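Local coordinates for CghA (Chaetomium globosum, PDB 6KBC), which belongs to a family of two-part, calycin-like beta proteins and binds the ligand WK1 in a pocket built from both of its domains, at residues A[182-187]-A[228-233]; A[176-181]-A[268-273]; A[82-87]-A[345-350]. All coordinates share one frame; numbering follows the deposited sequence.

Contact 1: residues A[182-187]-A[228-233]; sequences YWFRPI and RSWLPM. With WK1 ((2S)-3-[(2S,4E)-4-[[(1R,2S,4aR,6S,8R,8aS)-2-[(E)-but-2-en-2-yl]-6,8-dimethyl-1,2,4a,5,6,7,8,8a-octahydronaphthalen-1-yl]-oxidanyl-methylidene]-3,5-bis(oxidanylidene)pyrrolidin-2-yl]-2-methyl-2-oxidanyl-propanoic acid), chain B.
Tyr182 O is gripped by two donors of the facing strand. Ser229 OG, lying anti to its own backbone N (chi1 174°), is 2.6 Å from Tyr182 O in the carbonyl plane, while Trp230 N comes in at 3.1 Å from above that plane. Here strands 182-185 and 228-231 run antiparallel: Tyr182 with Trp230 and Phe184 with Arg228 form hydrogen-bonded pairs, and Trp183 with Ser229 a non-hydrogen-bonded one.

On the face of Tyr182, Phe184 and Trp230 the rings make an aromatic cluster. Tyr182 CB sits squarely over the six-membered ring of Trp230, 3.8 Å from its centroid, a CH-pi contact. The tyrosine ring itself is slid off toward the pyrrole side, its plane tilted 24°. Phe184 meets the same indole rim to rim, CE1 to Trp230 CZ3 at 3.4 Å, with the planes nearly perpendicular. Trp230 CE3 also covers one face of the Arg228 guanidinium, which bonds Asn32 O and salt-bridges Glu47.

The other face belongs to the pocket: Trp183 CZ3 lies 3.5 Å from WK1 C5, with Trp183 NE1 tied to Asp227, and Leu231 CD1 approaches WK1 C10 at 3.6 Å. One strand pair therefore presents an aromatic cluster on one face and an apolar ligand wall on the other.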
loop_
_atom_site.group_PDB
_atom_site.type_symbol
_atom_site.label_atom_id
_atom_site.label_comp_id
_atom_site.label_asym_id
_atom_site.label_seq_id
_atom_site.Cartn_x
_atom_site.Cartn_y
_atom_site.Cartn_z
ATOM N N TYR A 182 -5.004 1.248 -11.151
ATOM C CA TYR A 182 -5.905 1.313 -10.007
ATOM C C TYR A 182 -5.175 0.956 -8.729
ATOM O O TYR A 182 -4.416 -0.017 -8.686
ATOM C CB TYR A 182 -7.124 0.414 -10.201
ATOM C CG TYR A 182 -7.761 0.678 -11.529
ATOM C CD1 TYR A 182 -8.707 1.685 -11.673
ATOM C CD2 TYR A 182 -7.375 -0.034 -12.650
ATOM C CE1 TYR A 182 -9.268 1.954 -12.903
ATOM C CE2 TYR A 182 -7.930 0.229 -13.884
ATOM C CZ TYR A 182 -8.872 1.216 -14.005
ATOM O OH TYR A 182 -9.418 1.470 -15.240
ATOM N N TRP A 183 -5.376 1.792 -7.720
ATOM C CA TRP A 183 -4.930 1.525 -6.363
ATOM C C TRP A 183 -5.878 2.279 -5.452
ATOM O O TRP A 183 -5.999 3.501 -5.549
ATOM C CB TRP A 183 -3.483 1.964 -6.131
ATOM C CG TRP A 183 -3.015 1.654 -4.751
ATOM C CD1 TRP A 183 -3.486 2.188 -3.581
ATOM C CD2 TRP A 183 -1.997 0.726 -4.385
ATOM N NE1 TRP A 183 -2.814 1.648 -2.514
ATOM C CE2 TRP A 183 -1.893 0.751 -2.980
ATOM C CE3 TRP A 183 -1.147 -0.111 -5.108
ATOM C CZ2 TRP A 183 -0.992 -0.047 -2.286
ATOM C CZ3 TRP A 183 -0.256 -0.896 -4.422
ATOM C CH2 TRP A 183 -0.190 -0.868 -3.020
ATOM N N PHE A 184 -6.573 1.558 -4.586
ATOM C CA PHE A 184 -7.445 2.210 -3.632
ATOM C C PHE A 184 -7.535 1.293 -2.417
ATOM O O PHE A 184 -6.851 0.269 -2.341
ATOM C CB PHE A 184 -8.802 2.525 -4.275
ATOM C CG PHE A 184 -9.510 1.309 -4.785
ATOM C CD1 PHE A 184 -9.283 0.849 -6.082
ATOM C CD2 PHE A 184 -10.366 0.597 -3.960
ATOM C CE1 PHE A 184 -9.909 -0.298 -6.548
ATOM C CE2 PHE A 184 -11.004 -0.542 -4.420
ATOM C CZ PHE A 184 -10.780 -0.989 -5.712
ATOM N N ARG A 185 -8.389 1.649 -1.470
ATOM C CA ARG A 185 -8.351 1.018 -0.155
ATOM C C ARG A 185 -9.694 0.390 0.181
ATOM O O ARG A 185 -10.612 1.084 0.652
ATOM C CB ARG A 185 -7.936 2.047 0.895
ATOM C CG ARG A 185 -6.472 2.464 0.699
ATOM C CD ARG A 185 -6.129 3.761 1.406
ATOM N NE ARG A 185 -6.803 4.899 0.804
ATOM C CZ ARG A 185 -6.338 5.576 -0.243
ATOM N NH1 ARG A 185 -5.181 5.234 -0.795
ATOM N NH2 ARG A 185 -7.035 6.591 -0.727
ATOM N N PRO A 186 -9.856 -0.912 -0.041
ATOM C CA PRO A 186 -11.102 -1.573 0.385
ATOM C C PRO A 186 -11.377 -1.412 1.866
ATOM O O PRO A 186 -12.544 -1.291 2.267
ATOM C CB PRO A 186 -10.857 -3.034 -0.001
ATOM C CG PRO A 186 -9.959 -2.937 -1.192
ATOM C CD PRO A 186 -8.999 -1.817 -0.828
ATOM N N ILE A 187 -10.340 -1.411 2.700
ATOM C CA ILE A 187 -10.482 -1.045 4.103
ATOM C C ILE A 187 -9.464 0.040 4.412
ATOM O O ILE A 187 -8.255 -0.229 4.467
ATOM C CB ILE A 187 -10.312 -2.234 5.051
ATOM C CG1 ILE A 187 -11.320 -3.331 4.703
ATOM C CG2 ILE A 187 -10.498 -1.756 6.469
ATOM C CD1 ILE A 187 -11.002 -4.662 5.348
ATOM N N ARG A 228 -5.941 -2.420 -2.473
ATOM C CA ARG A 228 -6.211 -3.265 -3.629
ATOM C C ARG A 228 -5.776 -2.520 -4.874
ATOM O O ARG A 228 -6.120 -1.349 -5.046
ATOM C CB ARG A 228 -7.698 -3.624 -3.711
ATOM C CG ARG A 228 -8.127 -4.317 -4.990
ATOM C CD ARG A 228 -7.477 -5.668 -5.181
ATOM N NE ARG A 228 -8.196 -6.414 -6.215
ATOM C CZ ARG A 228 -7.642 -6.940 -7.306
ATOM N NH1 ARG A 228 -6.345 -6.826 -7.537
ATOM N NH2 ARG A 228 -8.401 -7.598 -8.174
ATOM N N SER A 229 -5.031 -3.202 -5.735
ATOM C CA SER A 229 -4.486 -2.576 -6.924
ATOM C C SER A 229 -4.508 -3.559 -8.082
ATOM O O SER A 229 -4.390 -4.776 -7.895
ATOM C CB SER A 229 -3.058 -2.099 -6.693
ATOM O OG SER A 229 -2.468 -1.601 -7.891
ATOM N N TRP A 230 -4.657 -3.014 -9.285
ATOM C CA TRP A 230 -4.364 -3.783 -10.487
ATOM C C TRP A 230 -4.029 -2.826 -11.623
ATOM O O TRP A 230 -4.577 -1.726 -11.708
ATOM C CB TRP A 230 -5.527 -4.712 -10.855
ATOM C CG TRP A 230 -6.753 -4.010 -11.337
ATOM C CD1 TRP A 230 -7.096 -3.749 -12.633
ATOM C CD2 TRP A 230 -7.825 -3.509 -10.529
ATOM N NE1 TRP A 230 -8.312 -3.105 -12.677
ATOM C CE2 TRP A 230 -8.774 -2.940 -11.399
ATOM C CE3 TRP A 230 -8.064 -3.469 -9.152
ATOM C CZ2 TRP A 230 -9.946 -2.345 -10.937
ATOM C CZ3 TRP A 230 -9.222 -2.884 -8.701
ATOM C CH2 TRP A 230 -10.151 -2.330 -9.588
ATOM N N LEU A 231 -3.113 -3.262 -12.483
ATOM C CA LEU A 231 -2.611 -2.502 -13.623
ATOM C C LEU A 231 -2.442 -3.470 -14.784
ATOM O O LEU A 231 -1.903 -4.569 -14.586
ATOM C CB LEU A 231 -1.250 -1.862 -13.331
ATOM C CG LEU A 231 -1.174 -0.635 -12.458
ATOM C CD1 LEU A 231 -1.140 -1.072 -10.994
ATOM C CD2 LEU A 231 0.096 0.115 -12.843
ATOM N N PRO A 232 -2.853 -3.093 -15.994
ATOM C CA PRO A 232 -2.607 -3.945 -17.166
ATOM C C PRO A 232 -1.274 -3.690 -17.850
ATOM O O PRO A 232 -0.998 -4.314 -18.876
ATOM C CB PRO A 232 -3.766 -3.565 -18.095
ATOM C CG PRO A 232 -4.009 -2.132 -17.789
ATOM C CD PRO A 232 -3.731 -1.954 -16.310
ATOM N N MET A 233 -0.494 -2.762 -17.291
ATOM C CA MET A 233 0.832 -2.395 -17.835
ATOM C C MET A 233 1.889 -2.488 -16.737
ATOM O O MET A 233 1.543 -2.394 -15.578
ATOM C CB MET A 233 0.820 -0.990 -18.438
ATOM C CG MET A 233 0.877 0.136 -17.431
ATOM S SD MET A 233 -0.627 0.429 -16.527
ATOM C CE MET A 233 -1.670 1.240 -17.719
HETATM O O WK1 B . 10.236 -6.683 -2.133
HETATM C C17 WK1 B . 9.553 -6.116 -1.319
HETATM O O1 WK1 B . 9.375 -6.550 -0.216
HETATM C C19 WK1 B . 8.908 -4.834 -1.657
HETATM O O2 WK1 B . 9.289 -4.355 -2.901
HETATM C C18 WK1 B . 9.348 -3.797 -0.671
HETATM C C20 WK1 B . 7.442 -5.166 -1.653
HETATM C C22 WK1 B . 6.619 -3.944 -1.589
HETATM N N WK1 B . 5.189 -4.092 -1.398
HETATM C C21 WK1 B . 4.543 -3.297 -2.244
HETATM O O5 WK1 B . 3.233 -3.214 -2.269
HETATM C C23 WK1 B . 6.688 -3.027 -2.704
HETATM O O4 WK1 B . 7.793 -2.589 -3.271
HETATM C C24 WK1 B . 5.425 -2.554 -3.156
HETATM C C16 WK1 B . 5.168 -1.599 -4.229
HETATM O O3 WK1 B . 6.176 -1.109 -4.838
HETATM C C9 WK1 B . 3.802 -1.122 -4.494
HETATM C C8 WK1 B . 3.698 0.019 -3.443
HETATM C C12 WK1 B . 4.299 -0.187 -2.068
HETATM C C13 WK1 B . 3.594 -0.597 -1.038
HETATM C C90 WK1 B . 4.216 -0.798 0.302
HETATM C C14 WK1 B . 5.745 0.075 -1.846
HETATM C C7 WK1 B . 4.298 1.297 -3.946
HETATM C C6 WK1 B . 3.907 1.765 -5.101
HETATM C C3 WK1 B . 3.105 0.848 -5.968
HETATM C C4 WK1 B . 3.564 -0.594 -5.902
HETATM C C5 WK1 B . 2.494 -1.429 -6.578
HETATM C C11 WK1 B . 2.960 -2.843 -6.723
HETATM C C2 WK1 B . 2.866 1.303 -7.384
HETATM C C1 WK1 B . 1.650 0.556 -7.833
HETATM C C10 WK1 B . 1.082 0.998 -9.142
HETATM C C WK1 B . 2.023 -0.892 -7.916
#

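Contact 2: residues A[176-181]-A[268-273]; sequences EVAPGA and QNTVNA
Side chains, rather than paired peptide groups, make both direct hydrogen bonds between 176-181 and 268-273: Thr270 and Asn272, two residues apart on one strand, each reach a carbonyl of the facing bend. Thr270 OG1 donates to Val177 O at 2.6 Å, in the plane of that carbonyl. The hydroxyl is set between the backbone N and the carbonyl carbon of its own residue (chi1 64°), and this rotation also brings it alongside Ala178 CB, 3.5 Å away.

Asn272 ND2 donates to Glu176 O at 2.9 Å. The bond is almost straight at the hydrogen and lies in the asparagine amide plane, yet it enters well above the plane of the accepting carbonyl. The same amide nitrogen also serves Glu174 O, so two peptide oxygens hold its rotation. A water donates to Glu176 O and to Val271 O, each at 2.8 Å, giving Glu176 O a second donor and joining the two backbones indirectly.

The bend is stiffened from within. Ala178 to Ala181 form a type II turn with Gly180 at its positive-phi corner, and Gly180 N donates to Glu176 OE2 at 2.9 Å, so the glutamate side chain closes over the turn. Val177 and Ala178 both face Ala181 in a classic beta bulge, where Val177 N donates to Ala181 O at 2.8 Å.

In the fold, the bend links the short helix 172-175 to the long strand 181-200, while strand 269-277 pairs with strand 252-261 within the C-terminal domain. Val177 touches both Met257 of strand 252-261 and Trp183 of strand 181-200, its nearest side-chain atom about 5 Å from WK1, and Asn272 packs on Phe184, so strands from both domains close round the contact.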
loop_
_atom_site.group_PDB
_atom_site.type_symbol
_atom_site.label_atom_id
_atom_site.label_comp_id
_atom_site.label_asym_id
_atom_site.label_seq_id
_atom_site.Cartn_x
_atom_site.Cartn_y
_atom_site.Cartn_z
ATOM N N GLU A 176 -8.787 5.023 -9.658
ATOM C CA GLU A 176 -7.526 5.195 -10.347
ATOM C C GLU A 176 -6.475 5.761 -9.403
ATOM O O GLU A 176 -6.777 6.590 -8.542
ATOM C CB GLU A 176 -7.716 6.140 -11.533
ATOM C CG GLU A 176 -8.441 5.496 -12.702
ATOM C CD GLU A 176 -8.459 6.388 -13.934
ATOM O OE1 GLU A 176 -8.535 7.629 -13.776
ATOM O OE2 GLU A 176 -8.380 5.839 -15.051
ATOM N N VAL A 177 -5.241 5.308 -9.584
ATOM C CA VAL A 177 -4.060 6.003 -9.077
ATOM C C VAL A 177 -3.285 6.663 -10.211
ATOM O O VAL A 177 -2.362 7.449 -9.946
ATOM C CB VAL A 177 -3.147 5.039 -8.291
ATOM C CG1 VAL A 177 -2.573 3.984 -9.218
ATOM C CG2 VAL A 177 -2.053 5.779 -7.514
ATOM N N ALA A 178 -3.624 6.340 -11.454
ATOM C CA ALA A 178 -3.165 6.981 -12.682
ATOM C C ALA A 178 -4.110 6.521 -13.785
ATOM O O ALA A 178 -4.919 5.602 -13.567
ATOM C CB ALA A 178 -1.703 6.612 -13.005
ATOM N N PRO A 179 -4.079 7.161 -14.972
ATOM C CA PRO A 179 -4.981 6.705 -16.047
ATOM C C PRO A 179 -4.878 5.208 -16.308
ATOM O O PRO A 179 -3.795 4.689 -16.605
ATOM C CB PRO A 179 -4.530 7.528 -17.268
ATOM C CG PRO A 179 -3.957 8.781 -16.675
ATOM C CD PRO A 179 -3.292 8.347 -15.379
ATOM N N GLY A 180 -5.996 4.499 -16.148
ATOM C CA GLY A 180 -6.031 3.067 -16.397
ATOM C C GLY A 180 -5.229 2.220 -15.435
ATOM O O GLY A 180 -4.958 1.050 -15.732
ATOM N N ALA A 181 -4.822 2.782 -14.298
ATOM C CA ALA A 181 -4.098 2.062 -13.261
ATOM C C ALA A 181 -4.813 2.305 -11.938
ATOM O O ALA A 181 -5.208 3.437 -11.643
ATOM C CB ALA A 181 -2.634 2.526 -13.193
ATOM N N GLN A 268 3.757 13.423 -15.080
ATOM C CA GLN A 268 2.383 13.446 -14.599
ATOM C C GLN A 268 2.349 13.057 -13.131
ATOM O O GLN A 268 3.022 12.112 -12.710
ATOM C CB GLN A 268 1.508 12.487 -15.406
ATOM C CG GLN A 268 1.050 13.084 -16.700
ATOM C CD GLN A 268 0.228 12.141 -17.514
ATOM O OE1 GLN A 268 0.093 10.959 -17.176
ATOM N NE2 GLN A 268 -0.345 12.652 -18.601
ATOM N N ASN A 269 1.584 13.822 -12.358
ATOM C CA ASN A 269 1.515 13.723 -10.907
ATOM C C ASN A 269 0.125 13.204 -10.572
ATOM O O ASN A 269 -0.863 13.921 -10.769
ATOM C CB ASN A 269 1.770 15.098 -10.295
ATOM C CG ASN A 269 2.293 15.036 -8.877
ATOM O OD1 ASN A 269 2.329 13.981 -8.244
ATOM N ND2 ASN A 269 2.697 16.185 -8.364
ATOM N N THR A 270 0.038 11.955 -10.116
ATOM C CA THR A 270 -1.261 11.350 -9.836
ATOM C C THR A 270 -1.265 10.730 -8.444
ATOM O O THR A 270 -0.214 10.375 -7.893
ATOM C CB THR A 270 -1.638 10.288 -10.886
ATOM O OG1 THR A 270 -0.709 9.198 -10.844
ATOM C CG2 THR A 270 -1.617 10.894 -12.299
ATOM N N VAL A 271 -2.465 10.568 -7.882
ATOM C CA VAL A 271 -2.570 10.119 -6.498
ATOM C C VAL A 271 -3.954 9.545 -6.239
ATOM O O VAL A 271 -4.959 10.008 -6.782
ATOM C CB VAL A 271 -2.250 11.266 -5.503
ATOM C CG1 VAL A 271 -3.365 12.298 -5.479
ATOM C CG2 VAL A 271 -2.012 10.725 -4.110
ATOM N N ASN A 272 -3.999 8.550 -5.374
ATOM C CA ASN A 272 -5.241 8.124 -4.747
ATOM C C ASN A 272 -4.969 8.154 -3.250
ATOM O O ASN A 272 -4.174 7.356 -2.755
ATOM C CB ASN A 272 -5.640 6.739 -5.233
ATOM C CG ASN A 272 -7.067 6.410 -4.883
ATOM O OD1 ASN A 272 -7.422 6.382 -3.700
ATOM N ND2 ASN A 272 -7.913 6.237 -5.902
ATOM N N ALA A 273 -5.565 9.116 -2.552
ATOM C CA ALA A 273 -5.204 9.373 -1.167
ATOM C C ALA A 273 -6.438 9.804 -0.403
ATOM O O ALA A 273 -7.438 10.242 -0.981
ATOM C CB ALA A 273 -4.123 10.457 -1.038
HETATM O O HOH W 1 -6.601 9.342 -8.940
#

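Contact 3: residues A[82-87]-A[345-350]; sequences NAAWSD and HHQAWW. With WK1 ((2S)-3-[(2S,4E)-4-[[(1R,2S,4aR,6S,8R,8aS)-2-[(E)-but-2-en-2-yl]-6,8-dimethyl-1,2,4a,5,6,7,8,8a-octahydronaphthalen-1-yl]-oxidanyl-methylidene]-3,5-bis(oxidanylidene)pyrrolidin-2-yl]-2-methyl-2-oxidanyl-propanoic acid), chain B.
At the interface of two calycin-like domains, strand 82-85 of the N-terminal domain packs on strand 348-350 of the C-terminal one. The strands run roughly antiparallel, but their axes pass 7.2 Å apart, so side chains rather than a backbone ladder join them. A classic beta bulge at Trp349 and Trp350, facing strand 363-375, sends two consecutive indoles into the interface.

Trp349 is clamped on both faces: Ala84 CB lies 3.7 Å from the centroid of its five-membered ring in a CH-pi contact, and Trp350 CZ3 sits over the opposite face. Backbone atoms Asn82 O and Ala83 N meet its edge.

Trp350 lines the pocket. WK1 C18 rests over its ring, 3.5 Å from CE2, while Trp350 NE1 is bonded to Asn364. On the same ring face lies the side chain of Asn82, with CG 3.6 Å from Trp350 CE3 and the amide turned 32° from the indole plane. Asn82 ND2 donates to WK1 O1 at 2.9 Å, and Ser92 binds OD1, fixing which end of the amide faces the ligand.

Farther along, Gln347 extends anti to its backbone N (chi1 -178°), and its NE2 donates to Trp85 O at 2.9 Å from above the carbonyl plane.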
loop_
_atom_site.group_PDB
_atom_site.type_symbol
_atom_site.label_atom_id
_atom_site.label_comp_id
_atom_site.label_asym_id
_atom_site.label_seq_id
_atom_site.Cartn_x
_atom_site.Cartn_y
_atom_site.Cartn_z
ATOM N N ASN A 82 7.346 -7.605 4.691
ATOM C CA ASN A 82 8.319 -6.782 5.392
ATOM C C ASN A 82 7.864 -6.597 6.829
ATOM O O ASN A 82 6.683 -6.356 7.084
ATOM C CB ASN A 82 8.486 -5.420 4.721
ATOM C CG ASN A 82 9.152 -5.532 3.373
ATOM O OD1 ASN A 82 10.373 -5.593 3.291
ATOM N ND2 ASN A 82 8.353 -5.600 2.307
ATOM N N ALA A 83 8.814 -6.661 7.756
ATOM C CA ALA A 83 8.506 -6.536 9.171
ATOM C C ALA A 83 9.611 -5.742 9.844
ATOM O O ALA A 83 10.783 -5.872 9.476
ATOM C CB ALA A 83 8.365 -7.919 9.835
ATOM N N ALA A 84 9.233 -4.916 10.818
ATOM C CA ALA A 84 10.180 -4.074 11.534
ATOM C C ALA A 84 9.853 -4.096 13.019
ATOM O O ALA A 84 8.681 -4.122 13.401
ATOM C CB ALA A 84 10.155 -2.628 11.018
ATOM N N TRP A 85 10.894 -4.072 13.849
ATOM C CA TRP A 85 10.760 -3.977 15.298
ATOM C C TRP A 85 11.511 -2.744 15.777
ATOM O O TRP A 85 12.555 -2.396 15.228
ATOM C CB TRP A 85 11.357 -5.196 16.018
ATOM C CG TRP A 85 10.635 -6.498 15.870
ATOM C CD1 TRP A 85 9.856 -7.118 16.818
ATOM C CD2 TRP A 85 10.642 -7.365 14.726
ATOM N NE1 TRP A 85 9.377 -8.306 16.324
ATOM C CE2 TRP A 85 9.855 -8.490 15.051
ATOM C CE3 TRP A 85 11.238 -7.301 13.460
ATOM C CZ2 TRP A 85 9.641 -9.534 14.155
ATOM C CZ3 TRP A 85 11.025 -8.335 12.570
ATOM C CH2 TRP A 85 10.228 -9.443 12.920
ATOM N N SER A 86 11.002 -2.123 16.843
ATOM C CA SER A 86 11.627 -0.909 17.364
ATOM C C SER A 86 13.081 -1.133 17.767
ATOM O O SER A 86 13.855 -0.173 17.817
ATOM C CB SER A 86 10.839 -0.379 18.566
ATOM O OG SER A 86 10.721 -1.375 19.569
ATOM N N ASP A 87 13.475 -2.375 18.067
ATOM C CA ASP A 87 14.861 -2.617 18.460
ATOM C C ASP A 87 15.829 -2.617 17.283
ATOM O O ASP A 87 17.028 -2.840 17.493
ATOM C CB ASP A 87 14.985 -3.930 19.246
ATOM C CG ASP A 87 14.795 -5.185 18.386
ATOM O OD1 ASP A 87 14.566 -5.098 17.162
ATOM O OD2 ASP A 87 14.878 -6.293 18.959
ATOM N N HIS A 345 11.530 10.238 8.559
ATOM C CA HIS A 345 12.081 8.892 8.621
ATOM C C HIS A 345 12.634 8.606 10.007
ATOM O O HIS A 345 13.619 9.228 10.427
ATOM C CB HIS A 345 13.193 8.726 7.590
ATOM C CG HIS A 345 12.729 8.898 6.174
ATOM N ND1 HIS A 345 13.573 9.296 5.159
ATOM C CD2 HIS A 345 11.513 8.711 5.607
ATOM C CE1 HIS A 345 12.894 9.358 4.027
ATOM N NE2 HIS A 345 11.643 8.993 4.267
ATOM N N HIS A 346 12.014 7.658 10.705
ATOM C CA HIS A 346 12.413 7.288 12.051
ATOM C C HIS A 346 13.203 5.993 12.087
ATOM O O HIS A 346 14.206 5.905 12.791
ATOM C CB HIS A 346 11.182 7.166 12.958
ATOM C CG HIS A 346 11.523 6.762 14.355
ATOM N ND1 HIS A 346 12.036 7.648 15.278
ATOM C CD2 HIS A 346 11.462 5.559 14.977
ATOM C CE1 HIS A 346 12.269 7.009 16.411
ATOM N NE2 HIS A 346 11.924 5.741 16.257
ATOM N N GLN A 347 12.786 4.994 11.324
ATOM C CA GLN A 347 13.478 3.719 11.295
ATOM C C GLN A 347 13.554 3.255 9.861
ATOM O O GLN A 347 12.532 3.219 9.170
ATOM C CB GLN A 347 12.768 2.644 12.147
ATOM C CG GLN A 347 13.526 1.325 12.141
ATOM C CD GLN A 347 12.827 0.214 12.919
ATOM O OE1 GLN A 347 11.807 0.434 13.585
ATOM N NE2 GLN A 347 13.373 -0.995 12.820
ATOM N N ALA A 348 14.754 2.877 9.437
ATOM C CA ALA A 348 14.958 2.303 8.115
ATOM C C ALA A 348 14.417 0.883 8.103
ATOM O O ALA A 348 14.928 0.008 8.803
ATOM C CB ALA A 348 16.441 2.309 7.759
ATOM N N TRP A 349 13.387 0.652 7.304
ATOM C CA TRP A 349 12.679 -0.618 7.318
ATOM C C TRP A 349 13.214 -1.558 6.244
ATOM O O TRP A 349 13.656 -2.674 6.538
ATOM C CB TRP A 349 11.192 -0.322 7.127
ATOM C CG TRP A 349 10.262 -1.491 7.268
ATOM C CD1 TRP A 349 10.588 -2.812 7.398
ATOM C CD2 TRP A 349 8.839 -1.425 7.256
ATOM N NE1 TRP A 349 9.439 -3.576 7.489
ATOM C CE2 TRP A 349 8.353 -2.746 7.399
ATOM C CE3 TRP A 349 7.921 -0.377 7.141
ATOM C CZ2 TRP A 349 6.996 -3.040 7.429
ATOM C CZ3 TRP A 349 6.563 -0.675 7.168
ATOM C CH2 TRP A 349 6.119 -1.994 7.305
ATOM N N TRP A 350 13.167 -1.122 4.988
ATOM C CA TRP A 350 13.789 -1.846 3.896
ATOM C C TRP A 350 14.447 -0.833 2.975
ATOM O O TRP A 350 14.139 0.360 3.012
ATOM C CB TRP A 350 12.778 -2.734 3.141
ATOM C CG TRP A 350 11.795 -2.000 2.273
ATOM C CD1 TRP A 350 12.009 -1.499 1.011
ATOM C CD2 TRP A 350 10.430 -1.722 2.588
ATOM N NE1 TRP A 350 10.857 -0.918 0.533
ATOM C CE2 TRP A 350 9.876 -1.034 1.482
ATOM C CE3 TRP A 350 9.619 -1.987 3.700
ATOM C CZ2 TRP A 350 8.557 -0.604 1.461
ATOM C CZ3 TRP A 350 8.299 -1.554 3.676
ATOM C CH2 TRP A 350 7.783 -0.869 2.560
HETATM O O WK1 B . 10.236 -6.683 -2.133
HETATM C C17 WK1 B . 9.553 -6.116 -1.319
HETATM O O1 WK1 B . 9.375 -6.550 -0.216
HETATM C C19 WK1 B . 8.908 -4.834 -1.657
HETATM O O2 WK1 B . 9.289 -4.355 -2.901
HETATM C C18 WK1 B . 9.348 -3.797 -0.671
HETATM C C20 WK1 B . 7.442 -5.166 -1.653
HETATM C C22 WK1 B . 6.619 -3.944 -1.589
HETATM N N WK1 B . 5.189 -4.092 -1.398
HETATM C C21 WK1 B . 4.543 -3.297 -2.244
HETATM O O5 WK1 B . 3.233 -3.214 -2.269
HETATM C C23 WK1 B . 6.688 -3.027 -2.704
HETATM O O4 WK1 B . 7.793 -2.589 -3.271
HETATM C C24 WK1 B . 5.425 -2.554 -3.156
HETATM C C16 WK1 B . 5.168 -1.599 -4.229
HETATM O O3 WK1 B . 6.176 -1.109 -4.838
HETATM C C9 WK1 B . 3.802 -1.122 -4.494
HETATM C C8 WK1 B . 3.698 0.019 -3.443
HETATM C C12 WK1 B . 4.299 -0.187 -2.068
HETATM C C13 WK1 B . 3.594 -0.597 -1.038
HETATM C C90 WK1 B . 4.216 -0.798 0.302
HETATM C C14 WK1 B . 5.745 0.075 -1.846
HETATM C C7 WK1 B . 4.298 1.297 -3.946
HETATM C C6 WK1 B . 3.907 1.765 -5.101
HETATM C C3 WK1 B . 3.105 0.848 -5.968
HETATM C C4 WK1 B . 3.564 -0.594 -5.902
HETATM C C5 WK1 B . 2.494 -1.429 -6.578
HETATM C C11 WK1 B . 2.960 -2.843 -6.723
HETATM C C2 WK1 B . 2.866 1.303 -7.384
HETATM C C1 WK1 B . 1.650 0.556 -7.833
HETATM C C10 WK1 B . 1.082 0.998 -9.142
HETATM C C WK1 B . 2.023 -0.892 -7.916
#

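How the contacts relate
The three contacts nest along the chain: 182-187 with 228-233 lies inside the loop closed by 176-181 with 268-273, which lies inside the loop closed by 82-87 with 345-350. Contacts 1 and 2 are neighbours, their centres about 10 Å apart, and touch through a probable hydrogen bond from Arg185 NH1 to Asn272 O. Centre to centre, contact 3 is about 25 Å from contact 1 and about 27 Å from contact 2, on the far side of the chain's centre from the latter. Contact 1 pairs strands of the N-terminal domain, whereas contacts 2 and 3 bridge the domains at two separate places. WK1 touches contacts 1 and 3, so its pocket draws on both domains.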